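Local atomic coordinates of choline dehydrogenase and related flavoproteins (Aspergillus oryzae, PDB entry 3Q9T), a protein that oxidises formate as a flavin-dependent oxidase of the glucose-methanol-choline oxidoreductase family, carrying 8-formyl-FAD at its catalytic site. Residues Ala22-Glu27 with Gly152-Ile157; Thr32-Glu37 with Leu254-Asp259; Leu232-Ala237 with His533-Leu538; Arg239-Val244 with Arg260-Ser265. One frame throughout, in Å; residues are numbered along the deposited sequence.

Contact 1 of 4, residues Ala22-Glu27 with Gly152-Ile157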
# COMPACT_ATOMS: atom_id res chain seq x y z
N ALA A 22 15.50 28.49 19.01
CA ALA A 22 16.29 28.36 20.24
C ALA A 22 17.60 29.15 20.19
O ALA A 22 17.96 29.78 21.17
CB ALA A 22 16.58 26.90 20.54
N GLY A 23 18.31 29.08 19.07
CA GLY A 23 19.62 29.70 18.95
C GLY A 23 19.50 31.21 18.94
O GLY A 23 20.35 31.92 19.48
N ARG A 24 18.43 31.71 18.33
CA ARG A 24 18.21 33.14 18.24
C ARG A 24 17.81 33.71 19.59
O ARG A 24 18.31 34.77 20.01
CB ARG A 24 17.15 33.45 17.19
CG ARG A 24 17.61 33.17 15.76
CD ARG A 24 18.85 33.97 15.38
NE ARG A 24 19.12 33.88 13.95
CZ ARG A 24 20.26 34.23 13.36
NH1 ARG A 24 21.26 34.74 14.07
NH2 ARG A 24 20.39 34.09 12.04
N LEU A 25 16.93 33.00 20.29
CA LEU A 25 16.51 33.46 21.60
C LEU A 25 17.70 33.46 22.57
O LEU A 25 17.78 34.32 23.45
CB LEU A 25 15.35 32.62 22.14
CG LEU A 25 14.00 32.89 21.48
CD1 LEU A 25 12.92 32.04 22.11
CD2 LEU A 25 13.62 34.36 21.58
N ALA A 26 18.63 32.53 22.36
CA ALA A 26 19.84 32.43 23.18
C ALA A 26 20.88 33.53 22.91
O ALA A 26 21.88 33.61 23.63
CB ALA A 26 20.47 31.04 23.02
N GLU A 27 20.68 34.35 21.88
CA GLU A 27 21.68 35.38 21.57
C GLU A 27 21.85 36.41 22.71
O GLU A 27 22.90 37.05 22.81
CB GLU A 27 21.38 36.07 20.24
CG GLU A 27 21.79 35.24 19.03
CD GLU A 27 21.16 35.74 17.73
OE1 GLU A 27 20.16 36.49 17.80
OE2 GLU A 27 21.64 35.37 16.63
N GLY A 152 24.27 36.18 6.95
CA GLY A 152 25.23 36.04 8.03
C GLY A 152 24.93 34.96 9.07
O GLY A 152 25.63 34.87 10.08
N GLY A 153 23.92 34.13 8.81
CA GLY A 153 23.52 33.12 9.76
C GLY A 153 24.47 31.94 9.88
O GLY A 153 25.39 31.79 9.08
N PRO A 154 24.24 31.06 10.87
CA PRO A 154 25.17 29.98 11.19
C PRO A 154 24.99 28.75 10.30
O PRO A 154 25.57 27.72 10.60
CB PRO A 154 24.81 29.64 12.63
CG PRO A 154 23.30 29.85 12.66
CD PRO A 154 23.04 31.03 11.74
N ILE A 155 24.20 28.85 9.22
CA ILE A 155 24.08 27.75 8.28
C ILE A 155 24.80 28.03 6.97
O ILE A 155 24.28 28.75 6.11
CB ILE A 155 22.62 27.41 7.99
CG1 ILE A 155 21.96 26.88 9.26
CG2 ILE A 155 22.50 26.38 6.87
CD1 ILE A 155 20.71 27.55 9.54
N PRO A 156 26.02 27.47 6.81
CA PRO A 156 26.81 27.71 5.61
C PRO A 156 26.14 27.11 4.37
O PRO A 156 25.74 25.95 4.37
CB PRO A 156 28.13 26.99 5.91
CG PRO A 156 28.14 26.80 7.42
CD PRO A 156 26.72 26.58 7.76
N ILE A 157 25.97 27.94 3.34
CA ILE A 157 25.36 27.51 2.09
C ILE A 157 26.23 27.94 0.93
O ILE A 157 26.95 28.95 1.00
CB ILE A 157 23.98 28.18 1.87
CG1 ILE A 157 24.18 29.66 1.50
CG2 ILE A 157 23.08 28.00 3.08
CD1 ILE A 157 22.98 30.30 0.84
O HOH W 1 24.05 34.83 13.14

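Contact 2 of 4, residues Thr32-Glu37 with Leu254-Asp259. With FAY ([(2R,3S,4R,5R)-5-(6-amino-9H-purin-9-yl)-3,4-dihydroxytetrahydrofuran-2-yl]methyl (2R,3S,4S)-5-(8-formyl-7-methyl-2,4-dioxo-3,4-dihydrobenzo[g]pteridin-10(2H)-yl)-2,3,4-trihydroxypentyl dihydrogen diphosphate), chain D.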
# COMPACT_ATOMS: atom_id res chain seq x y z
N THR A 32 17.64 31.94 29.51
CA THR A 32 17.76 30.48 29.60
C THR A 32 16.82 29.78 28.63
O THR A 32 15.62 30.06 28.59
CB THR A 32 17.43 29.94 31.00
OG1 THR A 32 16.23 30.57 31.48
CG2 THR A 32 18.59 30.21 31.96
N VAL A 33 17.38 28.86 27.86
CA VAL A 33 16.61 28.13 26.85
C VAL A 33 16.80 26.63 27.03
O VAL A 33 17.93 26.13 27.17
CB VAL A 33 17.06 28.53 25.40
CG1 VAL A 33 16.17 27.88 24.33
CG2 VAL A 33 17.09 30.05 25.23
N LEU A 34 15.68 25.91 27.04
CA LEU A 34 15.72 24.45 27.06
C LEU A 34 15.25 23.90 25.72
O LEU A 34 14.27 24.38 25.17
CB LEU A 34 14.82 23.88 28.17
CG LEU A 34 14.47 22.38 28.06
CD1 LEU A 34 15.66 21.51 28.46
CD2 LEU A 34 13.26 22.05 28.91
N ILE A 35 15.97 22.91 25.19
CA ILE A 35 15.49 22.13 24.05
C ILE A 35 15.28 20.65 24.41
O ILE A 35 16.22 19.96 24.77
CB ILE A 35 16.47 22.19 22.86
CG1 ILE A 35 16.82 23.63 22.52
CG2 ILE A 35 15.87 21.47 21.65
CD1 ILE A 35 18.02 23.78 21.60
N VAL A 36 14.04 20.17 24.29
CA VAL A 36 13.78 18.73 24.38
C VAL A 36 13.67 18.12 22.98
O VAL A 36 13.13 18.74 22.06
CB VAL A 36 12.52 18.39 25.23
CG1 VAL A 36 12.73 18.81 26.69
CG2 VAL A 36 11.27 19.01 24.66
N GLU A 37 14.20 16.91 22.84
CA GLU A 37 14.39 16.28 21.54
C GLU A 37 14.41 14.77 21.73
O GLU A 37 15.11 14.28 22.61
CB GLU A 37 15.72 16.72 20.93
CG GLU A 37 16.16 15.91 19.74
CD GLU A 37 15.11 15.87 18.64
OE1 GLU A 37 14.47 16.91 18.39
OE2 GLU A 37 14.92 14.80 18.03
N LEU A 254 9.25 13.49 33.21
CA LEU A 254 9.86 14.71 33.72
C LEU A 254 9.03 15.90 33.25
O LEU A 254 8.57 15.92 32.11
CB LEU A 254 11.29 14.84 33.19
CG LEU A 254 12.47 14.36 34.03
CD1 LEU A 254 12.10 13.15 34.87
CD2 LEU A 254 13.65 14.06 33.14
N ASN A 255 8.82 16.87 34.13
CA ASN A 255 8.19 18.12 33.72
C ASN A 255 9.23 19.22 33.62
O ASN A 255 10.07 19.36 34.50
CB ASN A 255 7.08 18.52 34.70
CG ASN A 255 6.12 17.40 34.99
OD1 ASN A 255 5.51 16.84 34.08
ND2 ASN A 255 6.01 17.03 36.27
N PHE A 256 9.18 19.99 32.53
CA PHE A 256 10.00 21.20 32.41
C PHE A 256 9.08 22.38 32.14
O PHE A 256 8.11 22.26 31.39
CB PHE A 256 11.05 21.09 31.31
CG PHE A 256 12.02 19.96 31.51
CD1 PHE A 256 12.98 20.02 32.51
CD2 PHE A 256 11.99 18.86 30.67
CE1 PHE A 256 13.88 18.98 32.69
CE2 PHE A 256 12.89 17.81 30.84
CZ PHE A 256 13.84 17.87 31.85
N PHE A 257 9.41 23.53 32.74
CA PHE A 257 8.51 24.67 32.72
C PHE A 257 9.14 25.86 32.03
O PHE A 257 10.36 26.07 32.11
CB PHE A 257 8.10 25.05 34.15
CG PHE A 257 7.29 23.99 34.84
CD1 PHE A 257 5.92 23.96 34.69
CD2 PHE A 257 7.89 23.02 35.60
CE1 PHE A 257 5.15 22.97 35.29
CE2 PHE A 257 7.14 22.02 36.21
CZ PHE A 257 5.77 22.01 36.06
N ALA A 258 8.30 26.62 31.33
CA ALA A 258 8.77 27.82 30.67
C ALA A 258 8.23 29.00 31.43
O ALA A 258 7.03 29.09 31.69
CB ALA A 258 8.31 27.86 29.21
N ASP A 259 9.11 29.92 31.79
CA ASP A 259 8.69 31.13 32.48
C ASP A 259 8.18 32.21 31.52
O ASP A 259 7.38 33.05 31.90
CB ASP A 259 9.81 31.64 33.37
CG ASP A 259 10.08 30.69 34.50
OD1 ASP A 259 9.12 30.01 34.93
OD2 ASP A 259 11.25 30.58 34.93
P FAY D . 10.69 21.11 10.78
N1 FAY D . 13.71 20.44 1.97
C2 FAY D . 14.60 21.18 1.19
O2 FAY D . 14.56 22.40 1.20
N3 FAY D . 15.80 20.61 0.81
C4 FAY D . 15.86 19.24 0.67
O4 FAY D . 16.52 18.79 -0.29
N5 FAY D . 15.01 17.11 1.33
C6 FAY D . 14.59 15.03 2.34
C7 FAY D . 14.02 14.25 3.33
C8 FAY D . 13.20 14.85 4.29
O8 FAY D . 12.21 14.57 6.39
C9 FAY D . 13.05 16.25 4.30
PA FAY D . 11.77 18.71 11.82
C1' FAY D . 12.45 19.12 4.21
C10 FAY D . 13.85 19.08 2.08
N10 FAY D . 13.24 18.39 3.13
N1A FAY D . 9.16 13.97 21.32
O1A FAY D . 11.46 17.28 11.51
C1B FAY D . 11.46 16.11 17.11
O1P FAY D . 11.40 22.00 11.77
C2' FAY D . 13.36 19.70 5.31
O2' FAY D . 14.28 18.72 5.65
C2A FAY D . 10.39 14.61 21.26
O2A FAY D . 13.03 19.21 11.19
C2B FAY D . 12.03 15.38 15.91
O2B FAY D . 12.95 14.36 16.26
O2P FAY D . 9.29 21.61 10.51
C3' FAY D . 12.80 20.34 6.62
O3' FAY D . 13.52 20.04 7.82
N3A FAY D . 10.85 15.12 20.06
C3B FAY D . 12.72 16.51 15.18
O3B FAY D . 13.98 16.72 15.76
O3P FAY D . 10.54 19.63 11.39
C4' FAY D . 11.34 20.07 6.91
O4' FAY D . 10.65 20.38 5.70
C4A FAY D . 10.10 15.00 18.94
C4B FAY D . 11.88 17.72 15.51
O4B FAY D . 11.05 17.35 16.60
C4X FAY D . 14.87 18.48 1.31
C5' FAY D . 10.85 20.91 8.10
O5' FAY D . 11.51 20.89 9.38
C5A FAY D . 8.86 14.37 18.99
C5B FAY D . 11.05 18.16 14.32
O5B FAY D . 11.91 18.84 13.43
C5X FAY D . 14.26 16.38 2.23
C6A FAY D . 8.38 13.84 20.19
N6A FAY D . 7.24 13.15 20.21
N7A FAY D . 8.33 14.39 17.74
C7M FAY D . 14.17 12.75 3.24
C8A FAY D . 9.19 15.03 16.92
C8M FAY D . 12.93 14.10 5.54
C9A FAY D . 13.54 17.02 3.25
N9A FAY D . 10.29 15.40 17.64

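Contact 3 of 4, residues Leu232-Ala237 with His533-Leu538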
# COMPACT_ATOMS: atom_id res chain seq x y z
N LEU A 232 1.82 18.62 26.36
CA LEU A 232 2.07 19.99 26.76
C LEU A 232 1.36 20.18 28.10
O LEU A 232 0.28 19.63 28.31
CB LEU A 232 1.52 20.97 25.73
CG LEU A 232 2.41 21.76 24.75
CD1 LEU A 232 3.86 21.27 24.67
CD2 LEU A 232 1.75 21.75 23.38
N ILE A 233 1.98 20.93 29.02
CA ILE A 233 1.36 21.24 30.32
C ILE A 233 0.51 22.51 30.20
O ILE A 233 1.03 23.63 30.04
CB ILE A 233 2.42 21.41 31.44
CG1 ILE A 233 3.33 20.18 31.51
CG2 ILE A 233 1.74 21.67 32.80
CD1 ILE A 233 4.24 20.13 32.77
N ILE A 234 -0.81 22.33 30.27
CA ILE A 234 -1.76 23.40 30.05
C ILE A 234 -2.56 23.69 31.31
O ILE A 234 -3.21 22.80 31.86
CB ILE A 234 -2.77 23.05 28.93
CG1 ILE A 234 -2.05 22.62 27.66
CG2 ILE A 234 -3.70 24.22 28.66
CD1 ILE A 234 -1.35 23.76 26.96
N ASN A 235 -2.53 24.94 31.78
CA ASN A 235 -3.42 25.36 32.85
C ASN A 235 -4.75 25.85 32.28
O ASN A 235 -4.79 26.86 31.59
CB ASN A 235 -2.78 26.46 33.68
CG ASN A 235 -3.64 26.88 34.84
OD1 ASN A 235 -4.65 27.56 34.67
ND2 ASN A 235 -3.25 26.45 36.05
N GLU A 236 -5.82 25.12 32.56
CA GLU A 236 -7.14 25.45 32.03
C GLU A 236 -7.68 26.80 32.50
O GLU A 236 -8.25 27.56 31.71
CB GLU A 236 -8.16 24.37 32.37
CG GLU A 236 -8.15 23.18 31.43
CD GLU A 236 -9.53 22.55 31.30
OE1 GLU A 236 -10.44 23.21 30.73
OE2 GLU A 236 -9.69 21.41 31.77
N ALA A 237 -7.53 27.09 33.79
CA ALA A 237 -8.09 28.32 34.33
C ALA A 237 -7.45 29.53 33.65
O ALA A 237 -8.14 30.46 33.21
CB ALA A 237 -7.92 28.39 35.84
N HIS A 533 -4.11 29.79 18.73
CA HIS A 533 -5.42 30.37 19.04
C HIS A 533 -5.98 29.70 20.29
O HIS A 533 -6.08 28.47 20.36
CB HIS A 533 -6.41 30.18 17.88
CG HIS A 533 -6.04 30.88 16.61
ND1 HIS A 533 -5.97 32.25 16.50
CD2 HIS A 533 -5.75 30.39 15.38
CE1 HIS A 533 -5.63 32.57 15.26
NE2 HIS A 533 -5.49 31.46 14.56
N GLY A 534 -6.35 30.50 21.28
CA GLY A 534 -6.97 29.98 22.47
C GLY A 534 -6.03 29.75 23.64
O GLY A 534 -6.48 29.51 24.76
N ILE A 535 -4.73 29.83 23.39
CA ILE A 535 -3.75 29.51 24.43
C ILE A 535 -2.69 30.60 24.56
O ILE A 535 -2.19 31.10 23.57
CB ILE A 535 -3.07 28.16 24.16
CG1 ILE A 535 -4.11 27.03 24.08
CG2 ILE A 535 -2.07 27.82 25.26
CD1 ILE A 535 -4.66 26.60 25.42
N LYS A 536 -2.35 30.97 25.79
CA LYS A 536 -1.27 31.94 26.00
C LYS A 536 0.05 31.22 26.25
O LYS A 536 0.07 30.09 26.74
CB LYS A 536 -1.59 32.85 27.18
CG LYS A 536 -2.94 33.54 27.13
CD LYS A 536 -3.18 34.23 28.48
CE LYS A 536 -4.63 34.68 28.66
NZ LYS A 536 -4.86 35.16 30.06
N LYS A 537 1.15 31.89 25.93
CA LYS A 537 2.50 31.38 26.17
C LYS A 537 2.86 30.13 25.35
O LYS A 537 3.74 29.36 25.74
CB LYS A 537 2.72 31.11 27.66
CG LYS A 537 2.61 32.35 28.56
CD LYS A 537 3.12 32.02 29.97
CE LYS A 537 3.38 33.26 30.81
NZ LYS A 537 2.13 33.87 31.35
N LEU A 538 2.17 29.92 24.23
CA LEU A 538 2.41 28.75 23.38
C LEU A 538 2.46 29.16 21.92
O LEU A 538 1.50 29.71 21.39
CB LEU A 538 1.29 27.70 23.54
CG LEU A 538 1.46 26.44 22.68
CD1 LEU A 538 2.84 25.82 22.91
CD2 LEU A 538 0.36 25.40 22.92

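Contact 4 of 4, residues Arg239-Val244 with Arg260-Ser265. With FAY ([(2R,3S,4R,5R)-5-(6-amino-9H-purin-9-yl)-3,4-dihydroxytetrahydrofuran-2-yl]methyl (2R,3S,4S)-5-(8-formyl-7-methyl-2,4-dioxo-3,4-dihydrobenzo[g]pteridin-10(2H)-yl)-2,3,4-trihydroxypentyl dihydrogen diphosphate), chain D.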
# COMPACT_ATOMS: atom_id res chain seq x y z
N ARG A 239 -5.87 29.40 30.86
CA ARG A 239 -5.73 29.11 29.44
C ARG A 239 -4.29 29.31 29.03
O ARG A 239 -4.01 29.99 28.04
CB ARG A 239 -6.61 30.03 28.60
CG ARG A 239 -8.09 29.83 28.82
CD ARG A 239 -8.86 31.07 28.42
NE ARG A 239 -10.16 31.12 29.09
CZ ARG A 239 -11.25 30.51 28.65
NH1 ARG A 239 -11.22 29.80 27.54
NH2 ARG A 239 -12.39 30.62 29.33
N THR A 240 -3.36 28.75 29.80
CA THR A 240 -1.95 29.03 29.60
C THR A 240 -1.11 27.76 29.49
O THR A 240 -1.34 26.78 30.19
CB THR A 240 -1.41 29.94 30.73
OG1 THR A 240 -2.02 31.23 30.63
CG2 THR A 240 0.09 30.10 30.64
N CYS A 241 -0.14 27.78 28.58
CA CYS A 241 0.83 26.70 28.51
C CYS A 241 2.00 26.95 29.45
O CYS A 241 2.67 27.97 29.36
CB CYS A 241 1.33 26.50 27.09
SG CYS A 241 2.48 25.14 27.01
N LYS A 242 2.25 25.98 30.32
CA LYS A 242 3.15 26.11 31.45
C LYS A 242 4.53 25.52 31.13
O LYS A 242 5.55 25.88 31.74
CB LYS A 242 2.54 25.32 32.62
CG LYS A 242 2.28 26.08 33.89
CD LYS A 242 1.09 26.99 33.80
CE LYS A 242 0.98 27.76 35.11
NZ LYS A 242 2.35 28.05 35.66
N GLY A 243 4.56 24.57 30.20
CA GLY A 243 5.76 23.79 29.95
C GLY A 243 5.40 22.48 29.27
O GLY A 243 4.35 22.38 28.60
N VAL A 244 6.25 21.46 29.42
CA VAL A 244 6.05 20.21 28.72
C VAL A 244 6.47 19.02 29.56
O VAL A 244 7.41 19.10 30.34
CB VAL A 244 6.89 20.18 27.42
CG1 VAL A 244 8.37 20.09 27.75
CG2 VAL A 244 6.48 19.01 26.56
N ARG A 260 8.61 32.15 30.27
CA ARG A 260 8.07 33.06 29.28
C ARG A 260 7.16 32.34 28.30
O ARG A 260 5.97 32.61 28.25
CB ARG A 260 9.20 33.77 28.52
CG ARG A 260 10.09 34.61 29.43
CD ARG A 260 9.29 35.58 30.29
NE ARG A 260 10.17 36.34 31.17
CZ ARG A 260 10.52 37.61 30.98
NH1 ARG A 260 10.04 38.30 29.95
NH2 ARG A 260 11.35 38.19 31.84
N GLU A 261 7.72 31.44 27.50
CA GLU A 261 6.94 30.82 26.44
C GLU A 261 7.43 29.44 26.06
O GLU A 261 8.62 29.14 26.14
CB GLU A 261 6.93 31.70 25.20
CG GLU A 261 6.26 33.06 25.38
CD GLU A 261 6.10 33.79 24.06
OE1 GLU A 261 5.60 33.16 23.11
OE2 GLU A 261 6.49 34.97 23.98
N VAL A 262 6.49 28.61 25.64
CA VAL A 262 6.81 27.34 25.02
C VAL A 262 6.65 27.46 23.51
O VAL A 262 5.64 27.98 23.01
CB VAL A 262 5.94 26.22 25.59
CG1 VAL A 262 6.04 24.97 24.72
CG2 VAL A 262 6.36 25.92 27.02
N ILE A 263 7.66 27.00 22.78
CA ILE A 263 7.57 26.93 21.33
C ILE A 263 7.55 25.47 20.87
O ILE A 263 8.51 24.71 21.09
CB ILE A 263 8.70 27.70 20.62
CG1 ILE A 263 8.79 29.17 21.08
CG2 ILE A 263 8.45 27.68 19.12
CD1 ILE A 263 9.47 29.37 22.41
N LEU A 264 6.45 25.09 20.23
CA LEU A 264 6.28 23.73 19.74
C LEU A 264 6.83 23.63 18.31
O LEU A 264 6.35 24.30 17.41
CB LEU A 264 4.80 23.35 19.78
CG LEU A 264 4.43 21.97 19.23
CD1 LEU A 264 5.29 20.88 19.83
CD2 LEU A 264 2.93 21.68 19.47
N SER A 265 7.86 22.80 18.16
CA SER A 265 8.59 22.62 16.91
C SER A 265 8.77 21.13 16.56
O SER A 265 9.85 20.70 16.15
CB SER A 265 9.97 23.29 17.02
OG SER A 265 9.86 24.67 17.33
P FAY D . 10.69 21.11 10.78
N1 FAY D . 13.71 20.44 1.97
C2 FAY D . 14.60 21.18 1.19
O2 FAY D . 14.56 22.40 1.20
N3 FAY D . 15.80 20.61 0.81
C4 FAY D . 15.86 19.24 0.67
O4 FAY D . 16.52 18.79 -0.29
N5 FAY D . 15.01 17.11 1.33
C6 FAY D . 14.59 15.03 2.34
C7 FAY D . 14.02 14.25 3.33
C8 FAY D . 13.20 14.85 4.29
O8 FAY D . 12.21 14.57 6.39
C9 FAY D . 13.05 16.25 4.30
PA FAY D . 11.77 18.71 11.82
C1' FAY D . 12.45 19.12 4.21
C10 FAY D . 13.85 19.08 2.08
N10 FAY D . 13.24 18.39 3.13
N1A FAY D . 9.16 13.97 21.32
O1A FAY D . 11.46 17.28 11.51
C1B FAY D . 11.46 16.11 17.11
O1P FAY D . 11.40 22.00 11.77
C2' FAY D . 13.36 19.70 5.31
O2' FAY D . 14.28 18.72 5.65
C2A FAY D . 10.39 14.61 21.26
O2A FAY D . 13.03 19.21 11.19
C2B FAY D . 12.03 15.38 15.91
O2B FAY D . 12.95 14.36 16.26
O2P FAY D . 9.29 21.61 10.51
C3' FAY D . 12.80 20.34 6.62
O3' FAY D . 13.52 20.04 7.82
N3A FAY D . 10.85 15.12 20.06
C3B FAY D . 12.72 16.51 15.18
O3B FAY D . 13.98 16.72 15.76
O3P FAY D . 10.54 19.63 11.39
C4' FAY D . 11.34 20.07 6.91
O4' FAY D . 10.65 20.38 5.70
C4A FAY D . 10.10 15.00 18.94
C4B FAY D . 11.88 17.72 15.51
O4B FAY D . 11.05 17.35 16.60
C4X FAY D . 14.87 18.48 1.31
C5' FAY D . 10.85 20.91 8.10
O5' FAY D . 11.51 20.89 9.38
C5A FAY D . 8.86 14.37 18.99
C5B FAY D . 11.05 18.16 14.32
O5B FAY D . 11.91 18.84 13.43
C5X FAY D . 14.26 16.38 2.23
C6A FAY D . 8.38 13.84 20.19
N6A FAY D . 7.24 13.15 20.21
N7A FAY D . 8.33 14.39 17.74
C7M FAY D . 14.17 12.75 3.24
C8A FAY D . 9.19 15.03 16.92
C8M FAY D . 12.93 14.10 5.54
C9A FAY D . 13.54 17.02 3.25
N9A FAY D . 10.29 15.40 17.64

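Contact 1 of 4, residues Ala22-Glu27 with Gly152-Ile157
The flat guanidinium group of Arg24 meets Gly153 and Pro154 obliquely, through its NH2 end. Arg24 NH2 lies 4.0 Å from Gly153 CA. Arg24 NH2 is also 4.1 Å from Pro154 CD, the delta carbon of the ring. At the edge of the guanidinium, in its plane, sits the carboxylate of Glu27. Arg24 NH1 donates to Glu27 OE2 at 2.7 Å, in a salt bridge with an N-H...O angle of 155°. The acceptor oxygen is met on its syn side, only modestly out of the carboxylate plane.

A water makes a further link. Water 1 accepts from Arg24 NH1 at 2.9 Å. The water donates a weak bond to Gly152 O, at 3.4 Å. NH1 therefore serves both Glu27 and the water. The bend at chi2 (-59°) brings the guanidinium up to Gly153 and Pro154. The direct touch across the two segments is small and made by carbon atoms against NH2.

Other charges surround the pair. Arg24 NE forms a salt bridge with Glu563. The bridges to Glu563 and Glu27 probably fix the guanidinium in one orientation and offset its charge, while Lys570 ties Glu27 OE1 as a second-shell partner. Phe214 touches both Arg24 and Pro154.

Arg24 lies on helix 16-25, the first helix of the Rossmann-type nucleotide-binding fold. Gly153 and Pro154 lead into strand 155-159 of a separate mixed sheet. Helix 555-572 touches both parts: Ala566 meets Arg24, and Tyr559 meets Ile155.

Contact 2 of 4, residues Thr32-Glu37 with Leu254-Asp259
Glu37 OE2 is held by several groups, while Leu34 and Val36, just before it in the chain, pack on Phe256. The ribose hydroxyl O2B of the flavin cofactor FAY donates to Glu37 OE2 at 2.7 Å. The backbone N of Gly39 also bonds this oxygen, and Thr89 N adds a weak bond. The other oxygen, Glu37 OE1, accepts from FAY O3B at 2.7 Å and takes a weak bond from Gly14 N. The carboxylate thus grips both hydroxyls of the adenosine ribose. A bend at chi2 (55°) turns it to the sugar.

The contact between the two strands is apolar. Leu34 and Phe256 cross at about a right angle. The CD2 methyl of Leu34 presses on the root of the phenylalanine, 3.4 Å from Phe256 CB and 3.6 Å from Phe256 CG. With chi1 at 164° the leucine extends away from its own backbone N, and CD2 arrives at the CB-CG bond. Val36 comes in at a slant. Val36 CG1 reaches Phe256 CD2 at 4.0 Å, further out on the ring. Both methyls meet the ring obliquely. All three residues are buried, and Val246 of strand 240-248 touches both Val36 and Phe256.

Strand 33-36 belongs to the parallel sheet and strand 253-258 to the mixed sheet, so this contact packs one sheet on the other. An acidic residue after the second strand of a Rossmann-type fold, bonded to the adenosine ribose, is characteristic of FAD-binding domains of this kind.

Contact 3 of 4, residues Leu232-Ala237 with His533-Leu538
The contact rests on two apolar pairs, Leu232 with Leu538 and Ile234 with Ile535. In the first pair the leucines reach toward each other, tip to tip. Leu232 CD2 lies 3.9 Å from Leu538 CD2. With chi1 at -180°, the side chain of Leu538 runs out away from its own backbone N, which carries its CD2 methyl toward Leu232. In the second pair the isoleucines cross at about a right angle. The side methyl Ile234 CG2 meets the end methyl Ile535 CD1 at 4.1 Å. Ile234 thus touches with its short branch and Ile535 with its long one.

These pairs join two parts of the FAD-binding fold. Leu232 and Ile234 lie on strand 227-235, an outermost strand of the mixed sheet. Residues 533-537 form the loop that leads into strand 538-540, at one end of the parallel Rossmann-type sheet. Helix 267-277 covers the leucine pair: its Leu275 touches both Leu232 and Leu538.

The polar bonds run to neighbours rather than across the pair of segments. Leu232 N is bonded to Ser278 OG. Strand 240-248 is tied to both segments by backbone bonds, to Ile233 through Lys242 and Gly243, and to Lys536 through Cys241, with Arg239 just before the strand bonding Lys536 as well.

Contact 4 of 4, residues Arg239-Val244 with Arg260-Ser265
Val262 is the centre of this contact and packs against Cys241 and Gly243. The sulfur comes closest to the branching carbon, with Cys241 SG 3.9 Å from Val262 CB. Cys241 SG is also 4.0 Å from the methyl Val262 CG2. Val262 CG2 reaches on to Gly243, two residues on from Cys241, and lies 3.7 Å from Gly243 CA. Val262 CG2 is also 3.9 Å from Gly243 N. Chi1 of -178° swings the sulfur of Cys241 out toward Val262. Gly243 has no side chain, and the methyl meets its main chain directly.

Backbone bonds position the cysteine strand, among them one between Lys242 and Ala258 of strand 253-258. At the start of the strand, Arg239 and Thr240 both face Asn235 in a G1 beta bulge. Ile234 of strand 227-235 also touches Cys241.

Val262 lies on strand 261-264, inside the parallel sheet. The chain bends sharply at Arg260, between strand 253-258 of the mixed sheet and this one. Glu261 is tied by a salt bridge to Arg539 on strand 538-540. At the far end, Ser265 O approaches the cofactor, 3.4 Å from FAY C5B.

The touching atoms are sulfur, the CB and CG2 of valine, and glycine backbone, all in buried residues. Dispersion and burial from water probably account for the contact, and the cysteine acts here as an apolar side chain.

Contacts 2, 3 and 4 form one connected region where the mixed sheet packs on the parallel sheet. Contacts 3 and 4 are closest, with centres 7 Å apart, and Asn235 N lies 2.7 Å from Thr240 O, a probable hydrogen bond. Contacts 2 and 4 are 9 Å apart between centres. Phe256 O and Val244 N, 2.8 Å apart, probably bond there. Both contacts also touch FAY, through Glu37 and Ser265. Contact 1 stands apart, about 13 Å from FAY at the Arg24 side chain. It still joins contact 2, since Ala22 CB packs 3.6 Å from Ile35 CD1, helix against strand.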